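Local coordinates for USG-1 protein homolog (Pseudomonas aeruginosa, PDB 2HJS) that probably acts as an NAD(P)-dependent oxidoreductase of the aspartate-semialdehyde dehydrogenase family, although its true substrate is not established, at residues Gln5-Ser17 with Leu26-Ala40. Numbering follows the deposited sequence.
Sequences QPLNVAVVGATGS and LDERDFPLHRLHLLA
Val9 and Val11 pack beside Leu36 on one face of the sheet, where Leu26 of the crossover helix meets them, in the first beta-alpha-beta unit of the Rossmann-type nucleotide-binding domain. Strands 9-12 and 36-40 run parallel: Val9 N and Val11 N donate to Arg35 O and His37 O, while Val9 O and Val11 O accept from His37 N and Leu39 N. On this tight, buried face Leu36 CD1 sits 3.9 Å from both Val9 CG1 and Val11 CG2, and Leu26 CD1 reaches the same Val11 methyl from helix 17-28. With CG2 beside its backbone N, Val9 reaches the other way, to Leu33 CB (3.7 Å) and the Phe31 ring, whose CE2 also touches Leu7 CD2.

The looser, more exposed end is at Pro6, Asn8, His34 and Arg35. Asn8 OD1 accepts a hydrogen bond from Arg35 N at 2.8 Å, while its amide lies nearly coplanar with the His34 imidazole (24°), OD1 at the ring edge. One water is held by Asn8 ND2 and, weakly, by His34 ND1; another bridges Leu7 N and Pro32 O.

At the far end, in the glycine-rich turn Gly13-Gly16, Leu39 O accepts two N-H groups from opposite faces of its carbonyl plane, Gly13 N at 2.7 Å and Ala14 N at 3.1 Å.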
ATOM      1  N   GLN A   5      -3.804 -44.821  17.672  1.00 72.77           N
ATOM      2  CA  GLN A   5      -4.727 -45.283  16.589  1.00 72.49           C
ATOM      3  C   GLN A   5      -5.756 -44.215  16.153  1.00 71.11           C
ATOM      4  O   GLN A   5      -5.493 -43.498  15.180  1.00 71.66           O
ATOM      5  CB  GLN A   5      -5.371 -46.631  16.940  1.00 72.93           C
ATOM      6  CG  GLN A   5      -4.839 -47.821  16.131  1.00 75.69           C
ATOM      7  CD  GLN A   5      -5.339 -47.820  14.680  1.00 77.66           C
ATOM      8  OE1 GLN A   5      -5.129 -46.853  13.927  1.00 78.14           O
ATOM      9  NE2 GLN A   5      -6.001 -48.912  14.286  1.00 77.54           N
ATOM     10  N   PRO A   6      -6.916 -44.092  16.851  1.00 69.63           N
ATOM     11  CA  PRO A   6      -7.829 -42.987  16.477  1.00 68.05           C
ATOM     12  C   PRO A   6      -7.249 -41.589  16.762  1.00 66.33           C
ATOM     13  O   PRO A   6      -6.639 -41.378  17.812  1.00 66.35           O
ATOM     14  CB  PRO A   6      -9.060 -43.229  17.358  1.00 68.33           C
ATOM     15  CG  PRO A   6      -8.544 -44.048  18.528  1.00 69.53           C
ATOM     16  CD  PRO A   6      -7.464 -44.911  17.956  1.00 69.70           C
ATOM     17  N   LEU A   7      -7.453 -40.646  15.844  1.00 63.58           N
ATOM     18  CA  LEU A   7      -6.900 -39.299  16.031  1.00 61.42           C
ATOM     19  C   LEU A   7      -7.929 -38.278  16.519  1.00 59.70           C
ATOM     20  O   LEU A   7      -8.834 -37.923  15.787  1.00 59.14           O
ATOM     21  CB  LEU A   7      -6.220 -38.800  14.755  1.00 61.30           C
ATOM     22  CG  LEU A   7      -5.764 -37.337  14.777  1.00 61.44           C
ATOM     23  CD1 LEU A   7      -4.693 -37.062  15.827  1.00 60.90           C
ATOM     24  CD2 LEU A   7      -5.268 -36.996  13.426  1.00 61.45           C
ATOM     25  N   ASN A   8      -7.764 -37.800  17.758  1.00 58.20           N
ATOM     26  CA  ASN A   8      -8.675 -36.829  18.313  1.00 55.93           C
ATOM     27  C   ASN A   8      -8.078 -35.485  18.287  1.00 56.84           C
ATOM     28  O   ASN A   8      -6.878 -35.297  18.564  1.00 56.36           O
ATOM     29  CB  ASN A   8      -9.056 -37.182  19.739  1.00 57.42           C
ATOM     30  CG  ASN A   8      -9.851 -38.464  19.816  1.00 54.64           C
ATOM     31  OD1 ASN A   8     -10.612 -38.793  18.922  1.00 56.59           O
ATOM     32  ND2 ASN A   8      -9.665 -39.189  20.882  1.00 58.22           N
ATOM     33  N   VAL A   9      -8.927 -34.530  17.923  1.00 55.07           N
ATOM     34  CA  VAL A   9      -8.466 -33.235  17.596  1.00 53.71           C
ATOM     35  C   VAL A   9      -9.225 -32.271  18.488  1.00 52.19           C
ATOM     36  O   VAL A   9     -10.426 -32.452  18.740  1.00 52.28           O
ATOM     37  CB  VAL A   9      -8.701 -32.967  16.095  1.00 53.92           C
ATOM     38  CG1 VAL A   9      -8.389 -31.548  15.745  1.00 51.04           C
ATOM     39  CG2 VAL A   9      -7.862 -33.938  15.254  1.00 54.37           C
ATOM     40  N   ALA A  10      -8.503 -31.290  19.008  1.00 50.08           N
ATOM     41  CA  ALA A  10      -9.092 -30.122  19.644  1.00 49.41           C
ATOM     42  C   ALA A  10      -8.834 -28.909  18.754  1.00 48.49           C
ATOM     43  O   ALA A  10      -7.768 -28.809  18.164  1.00 49.24           O
ATOM     44  CB  ALA A  10      -8.463 -29.895  21.003  1.00 48.51           C
ATOM     45  N   VAL A  11      -9.805 -28.003  18.655  1.00 48.35           N
ATOM     46  CA  VAL A  11      -9.568 -26.675  18.072  1.00 47.93           C
ATOM     47  C   VAL A  11      -9.843 -25.622  19.139  1.00 48.19           C
ATOM     48  O   VAL A  11     -10.991 -25.396  19.529  1.00 48.20           O
ATOM     49  CB  VAL A  11     -10.403 -26.395  16.792  1.00 48.05           C
ATOM     50  CG1 VAL A  11     -10.166 -24.957  16.265  1.00 46.31           C
ATOM     51  CG2 VAL A  11     -10.089 -27.435  15.702  1.00 46.81           C
ATOM     52  N   VAL A  12      -8.761 -24.997  19.594  1.00 47.88           N
ATOM     53  CA  VAL A  12      -8.780 -23.944  20.603  1.00 47.66           C
ATOM     54  C   VAL A  12      -8.957 -22.621  19.889  1.00 47.99           C
ATOM     55  O   VAL A  12      -8.237 -22.325  18.934  1.00 48.71           O
ATOM     56  CB  VAL A  12      -7.488 -24.007  21.447  1.00 47.34           C
ATOM     57  CG1 VAL A  12      -7.453 -22.900  22.474  1.00 48.01           C
ATOM     58  CG2 VAL A  12      -7.414 -25.378  22.168  1.00 45.75           C
ATOM     59  N   GLY A  13      -9.965 -21.862  20.306  1.00 48.09           N
ATOM     60  CA  GLY A  13     -10.328 -20.593  19.662  1.00 47.36           C
ATOM     61  C   GLY A  13     -11.279 -20.799  18.498  1.00 47.46           C
ATOM     62  O   GLY A  13     -11.267 -20.061  17.520  1.00 46.94           O
ATOM     63  N   ALA A  14     -12.143 -21.794  18.639  1.00 47.43           N
ATOM     64  CA  ALA A  14     -12.969 -22.288  17.555  1.00 47.39           C
ATOM     65  C   ALA A  14     -13.973 -21.252  17.080  1.00 47.49           C
ATOM     66  O   ALA A  14     -14.418 -21.315  15.946  1.00 47.71           O
ATOM     67  CB  ALA A  14     -13.690 -23.578  17.980  1.00 46.56           C
ATOM     68  N   THR A  15     -14.330 -20.307  17.944  1.00 47.69           N
ATOM     69  CA  THR A  15     -15.367 -19.314  17.627  1.00 47.62           C
ATOM     70  C   THR A  15     -14.758 -18.050  16.996  1.00 47.22           C
ATOM     71  O   THR A  15     -15.469 -17.169  16.544  1.00 47.43           O
ATOM     72  CB  THR A  15     -16.163 -18.918  18.883  1.00 47.86           C
ATOM     73  OG1 THR A  15     -15.260 -18.386  19.852  1.00 48.73           O
ATOM     74  CG2 THR A  15     -16.860 -20.129  19.492  1.00 47.50           C
ATOM     75  N   GLY A  16     -13.440 -17.961  16.964  1.00 46.84           N
ATOM     76  CA  GLY A  16     -12.801 -16.840  16.276  1.00 47.23           C
ATOM     77  C   GLY A  16     -12.867 -17.029  14.778  1.00 47.28           C
ATOM     78  O   GLY A  16     -13.205 -18.113  14.279  1.00 47.08           O
ATOM     79  N   SER A  17     -12.511 -15.998  14.033  1.00 47.34           N
ATOM     80  CA  SER A  17     -12.678 -16.082  12.595  1.00 47.97           C
ATOM     81  C   SER A  17     -11.715 -17.114  11.986  1.00 47.75           C
ATOM     82  O   SER A  17     -12.118 -17.925  11.149  1.00 47.97           O
ATOM     83  CB  SER A  17     -12.568 -14.697  11.965  1.00 48.52           C
ATOM     84  OG  SER A  17     -11.332 -14.139  12.320  1.00 50.16           O
ATOM     85  N   LEU A  26     -11.372 -28.633   8.209  1.00 46.48           N
ATOM     86  CA  LEU A  26     -11.297 -29.995   8.684  1.00 47.63           C
ATOM     87  C   LEU A  26     -12.405 -30.831   8.060  1.00 47.73           C
ATOM     88  O   LEU A  26     -12.189 -31.986   7.726  1.00 47.92           O
ATOM     89  CB  LEU A  26     -11.374 -30.081  10.222  1.00 47.43           C
ATOM     90  CG  LEU A  26     -10.213 -29.418  10.970  1.00 48.62           C
ATOM     91  CD1 LEU A  26     -10.443 -29.544  12.480  1.00 48.30           C
ATOM     92  CD2 LEU A  26      -8.855 -29.987  10.528  1.00 45.54           C
ATOM     93  N   ASP A  27     -13.581 -30.234   7.897  1.00 47.64           N
ATOM     94  CA  ASP A  27     -14.743 -30.946   7.369  1.00 47.99           C
ATOM     95  C   ASP A  27     -14.577 -31.084   5.835  1.00 48.87           C
ATOM     96  O   ASP A  27     -14.600 -32.199   5.294  1.00 48.08           O
ATOM     97  CB  ASP A  27     -15.980 -30.148   7.758  1.00 47.87           C
ATOM     98  CG  ASP A  27     -17.276 -30.777   7.299  1.00 50.34           C
ATOM     99  OD1 ASP A  27     -17.306 -31.966   6.874  1.00 53.35           O
ATOM    100  OD2 ASP A  27     -18.304 -30.070   7.401  1.00 51.63           O
ATOM    101  N   GLU A  28     -14.354 -29.950   5.162  1.00 48.27           N
ATOM    102  CA  GLU A  28     -14.135 -29.887   3.710  1.00 49.55           C
ATOM    103  C   GLU A  28     -13.083 -30.858   3.173  1.00 49.29           C
ATOM    104  O   GLU A  28     -13.257 -31.435   2.095  1.00 48.92           O
ATOM    105  CB  GLU A  28     -13.629 -28.493   3.331  1.00 49.07           C
ATOM    106  CG  GLU A  28     -14.545 -27.638   2.528  1.00 52.80           C
ATOM    107  CD  GLU A  28     -13.818 -26.381   1.999  1.00 58.06           C
ATOM    108  OE1 GLU A  28     -14.106 -25.272   2.536  1.00 59.72           O
ATOM    109  OE2 GLU A  28     -12.946 -26.529   1.086  1.00 56.86           O
ATOM    110  N   ARG A  29     -11.966 -30.961   3.897  1.00 48.85           N
ATOM    111  CA  ARG A  29     -10.818 -31.731   3.455  1.00 48.41           C
ATOM    112  C   ARG A  29     -10.846 -33.152   3.997  1.00 49.00           C
ATOM    113  O   ARG A  29      -9.874 -33.909   3.814  1.00 48.33           O
ATOM    114  CB  ARG A  29      -9.500 -31.030   3.859  1.00 48.76           C
ATOM    115  CG  ARG A  29      -9.310 -29.655   3.243  1.00 48.29           C
ATOM    116  CD  ARG A  29      -7.995 -29.023   3.644  1.00 47.81           C
ATOM    117  NE  ARG A  29      -6.864 -29.799   3.158  1.00 48.67           N
ATOM    118  CZ  ARG A  29      -6.347 -29.704   1.931  1.00 50.74           C
ATOM    119  NH1 ARG A  29      -6.809 -28.824   1.048  1.00 50.66           N
ATOM    120  NH2 ARG A  29      -5.333 -30.479   1.596  1.00 52.14           N
ATOM    121  N   ASP A  30     -11.956 -33.524   4.651  1.00 48.66           N
ATOM    122  CA  ASP A  30     -12.075 -34.826   5.264  1.00 49.29           C
ATOM    123  C   ASP A  30     -10.910 -35.222   6.130  1.00 48.74           C
ATOM    124  O   ASP A  30     -10.396 -36.337   6.006  1.00 48.77           O
ATOM    125  CB  ASP A  30     -12.275 -35.912   4.216  1.00 49.60           C
ATOM    126  CG  ASP A  30     -13.690 -36.080   3.866  1.00 51.54           C
ATOM    127  OD1 ASP A  30     -14.391 -36.767   4.635  1.00 53.40           O
ATOM    128  OD2 ASP A  30     -14.108 -35.501   2.832  1.00 54.42           O
ATOM    129  N   PHE A  31     -10.515 -34.328   7.017  1.00 48.60           N
ATOM    130  CA  PHE A  31      -9.474 -34.625   7.969  1.00 49.06           C
ATOM    131  C   PHE A  31      -9.859 -35.867   8.737  1.00 49.40           C
ATOM    132  O   PHE A  31     -11.004 -35.990   9.206  1.00 50.18           O
ATOM    133  CB  PHE A  31      -9.284 -33.448   8.907  1.00 48.85           C
ATOM    134  CG  PHE A  31      -7.934 -33.407   9.574  1.00 49.09           C
ATOM    135  CD1 PHE A  31      -6.869 -32.736   8.977  1.00 48.05           C
ATOM    136  CD2 PHE A  31      -7.735 -34.007  10.822  1.00 47.55           C
ATOM    137  CE1 PHE A  31      -5.617 -32.681   9.610  1.00 46.92           C
ATOM    138  CE2 PHE A  31      -6.509 -33.932  11.453  1.00 47.19           C
ATOM    139  CZ  PHE A  31      -5.446 -33.272  10.845  1.00 47.62           C
ATOM    140  N   PRO A  32      -8.929 -36.829   8.836  1.00 50.10           N
ATOM    141  CA  PRO A  32      -9.294 -38.151   9.387  1.00 50.12           C
ATOM    142  C   PRO A  32      -9.356 -38.238  10.921  1.00 50.26           C
ATOM    143  O   PRO A  32      -8.767 -39.144  11.536  1.00 50.97           O
ATOM    144  CB  PRO A  32      -8.234 -39.086   8.795  1.00 50.25           C
ATOM    145  CG  PRO A  32      -7.057 -38.192   8.511  1.00 50.03           C
ATOM    146  CD  PRO A  32      -7.528 -36.768   8.387  1.00 49.57           C
ATOM    147  N   LEU A  33     -10.117 -37.343  11.535  1.00 49.65           N
ATOM    148  CA  LEU A  33     -10.231 -37.343  12.989  1.00 48.74           C
ATOM    149  C   LEU A  33     -11.338 -38.283  13.470  1.00 48.50           C
ATOM    150  O   LEU A  33     -12.255 -38.605  12.722  1.00 48.64           O
ATOM    151  CB  LEU A  33     -10.469 -35.917  13.497  1.00 48.35           C
ATOM    152  CG  LEU A  33     -11.667 -35.151  12.925  1.00 46.65           C
ATOM    153  CD1 LEU A  33     -12.906 -35.452  13.716  1.00 44.80           C
ATOM    154  CD2 LEU A  33     -11.383 -33.674  12.985  1.00 43.65           C
ATOM    155  N   HIS A  34     -11.239 -38.706  14.725  1.00 48.06           N
ATOM    156  CA  HIS A  34     -12.232 -39.544  15.350  1.00 48.40           C
ATOM    157  C   HIS A  34     -13.184 -38.625  16.097  1.00 49.14           C
ATOM    158  O   HIS A  34     -14.316 -38.454  15.666  1.00 50.14           O
ATOM    159  CB  HIS A  34     -11.551 -40.541  16.285  1.00 47.67           C
ATOM    160  CG  HIS A  34     -12.488 -41.512  16.912  1.00 46.14           C
ATOM    161  ND1 HIS A  34     -12.493 -41.769  18.269  1.00 46.10           N
ATOM    162  CD2 HIS A  34     -13.443 -42.312  16.374  1.00 43.09           C
ATOM    163  CE1 HIS A  34     -13.419 -42.668  18.541  1.00 40.22           C
ATOM    164  NE2 HIS A  34     -14.013 -43.005  17.412  1.00 43.02           N
ATOM    165  N   ARG A  35     -12.717 -37.999  17.178  1.00 48.95           N
ATOM    166  CA  ARG A  35     -13.520 -37.009  17.878  1.00 48.76           C
ATOM    167  C   ARG A  35     -12.921 -35.624  17.723  1.00 49.29           C
ATOM    168  O   ARG A  35     -11.693 -35.472  17.686  1.00 48.36           O
ATOM    169  CB  ARG A  35     -13.665 -37.375  19.353  1.00 49.61           C
ATOM    170  CG  ARG A  35     -14.400 -38.686  19.578  1.00 49.52           C
ATOM    171  CD  ARG A  35     -14.484 -39.015  21.066  1.00 54.13           C
ATOM    172  NE  ARG A  35     -14.886 -40.407  21.314  1.00 54.20           N
ATOM    173  CZ  ARG A  35     -16.135 -40.815  21.515  1.00 55.19           C
ATOM    174  NH1 ARG A  35     -17.128 -39.946  21.494  1.00 55.89           N
ATOM    175  NH2 ARG A  35     -16.391 -42.099  21.733  1.00 53.46           N
ATOM    176  N   LEU A  36     -13.808 -34.636  17.568  1.00 48.83           N
ATOM    177  CA  LEU A  36     -13.448 -33.236  17.479  1.00 48.49           C
ATOM    178  C   LEU A  36     -13.974 -32.478  18.698  1.00 48.42           C
ATOM    179  O   LEU A  36     -15.158 -32.568  19.025  1.00 48.45           O
ATOM    180  CB  LEU A  36     -13.985 -32.610  16.186  1.00 48.26           C
ATOM    181  CG  LEU A  36     -13.724 -31.117  15.960  1.00 48.27           C
ATOM    182  CD1 LEU A  36     -12.232 -30.738  15.999  1.00 47.40           C
ATOM    183  CD2 LEU A  36     -14.380 -30.582  14.679  1.00 48.17           C
ATOM    184  N   HIS A  37     -13.093 -31.715  19.342  1.00 47.57           N
ATOM    185  CA  HIS A  37     -13.458 -30.908  20.491  1.00 47.75           C
ATOM    186  C   HIS A  37     -13.188 -29.444  20.191  1.00 48.21           C
ATOM    187  O   HIS A  37     -12.042 -29.058  19.918  1.00 48.59           O
ATOM    188  CB  HIS A  37     -12.654 -31.351  21.722  1.00 47.55           C
ATOM    189  CG  HIS A  37     -12.853 -32.784  22.080  1.00 48.26           C
ATOM    190  ND1 HIS A  37     -13.974 -33.228  22.748  1.00 52.07           N
ATOM    191  CD2 HIS A  37     -12.092 -33.880  21.851  1.00 47.84           C
ATOM    192  CE1 HIS A  37     -13.895 -34.536  22.923  1.00 50.72           C
ATOM    193  NE2 HIS A  37     -12.759 -34.956  22.395  1.00 51.62           N
ATOM    194  N   LEU A  38     -14.243 -28.638  20.230  1.00 48.58           N
ATOM    195  CA  LEU A  38     -14.163 -27.204  20.001  1.00 48.99           C
ATOM    196  C   LEU A  38     -14.051 -26.443  21.323  1.00 49.46           C
ATOM    197  O   LEU A  38     -14.854 -26.623  22.215  1.00 49.70           O
ATOM    198  CB  LEU A  38     -15.391 -26.731  19.222  1.00 48.71           C
ATOM    199  CG  LEU A  38     -15.720 -27.427  17.897  1.00 49.19           C
ATOM    200  CD1 LEU A  38     -16.858 -26.717  17.151  1.00 48.41           C
ATOM    201  CD2 LEU A  38     -14.498 -27.524  17.013  1.00 43.15           C
ATOM    202  N   LEU A  39     -13.049 -25.581  21.445  1.00 50.55           N
ATOM    203  CA  LEU A  39     -12.825 -24.889  22.702  1.00 51.14           C
ATOM    204  C   LEU A  39     -12.638 -23.417  22.506  1.00 51.83           C
ATOM    205  O   LEU A  39     -12.160 -22.983  21.468  1.00 51.55           O
ATOM    206  CB  LEU A  39     -11.619 -25.482  23.431  1.00 50.83           C
ATOM    207  CG  LEU A  39     -11.694 -26.991  23.657  1.00 49.85           C
ATOM    208  CD1 LEU A  39     -10.299 -27.535  23.834  1.00 48.52           C
ATOM    209  CD2 LEU A  39     -12.609 -27.342  24.855  1.00 48.07           C
ATOM    210  N   ALA A  40     -13.018 -22.652  23.518  1.00 53.35           N
ATOM    211  CA  ALA A  40     -12.798 -21.210  23.532  1.00 55.31           C
ATOM    212  C   ALA A  40     -12.677 -20.742  24.978  1.00 57.08           C
ATOM    213  O   ALA A  40     -12.763 -21.544  25.888  1.00 56.87           O
ATOM    214  CB  ALA A  40     -13.930 -20.496  22.827  1.00 54.55           C
TER
HETATM  215  O   HOH W   1      -9.032 -41.330  13.410  1.00 66.46           O
HETATM  216  O   HOH W   2     -10.995 -42.130  21.215  1.00 55.60           O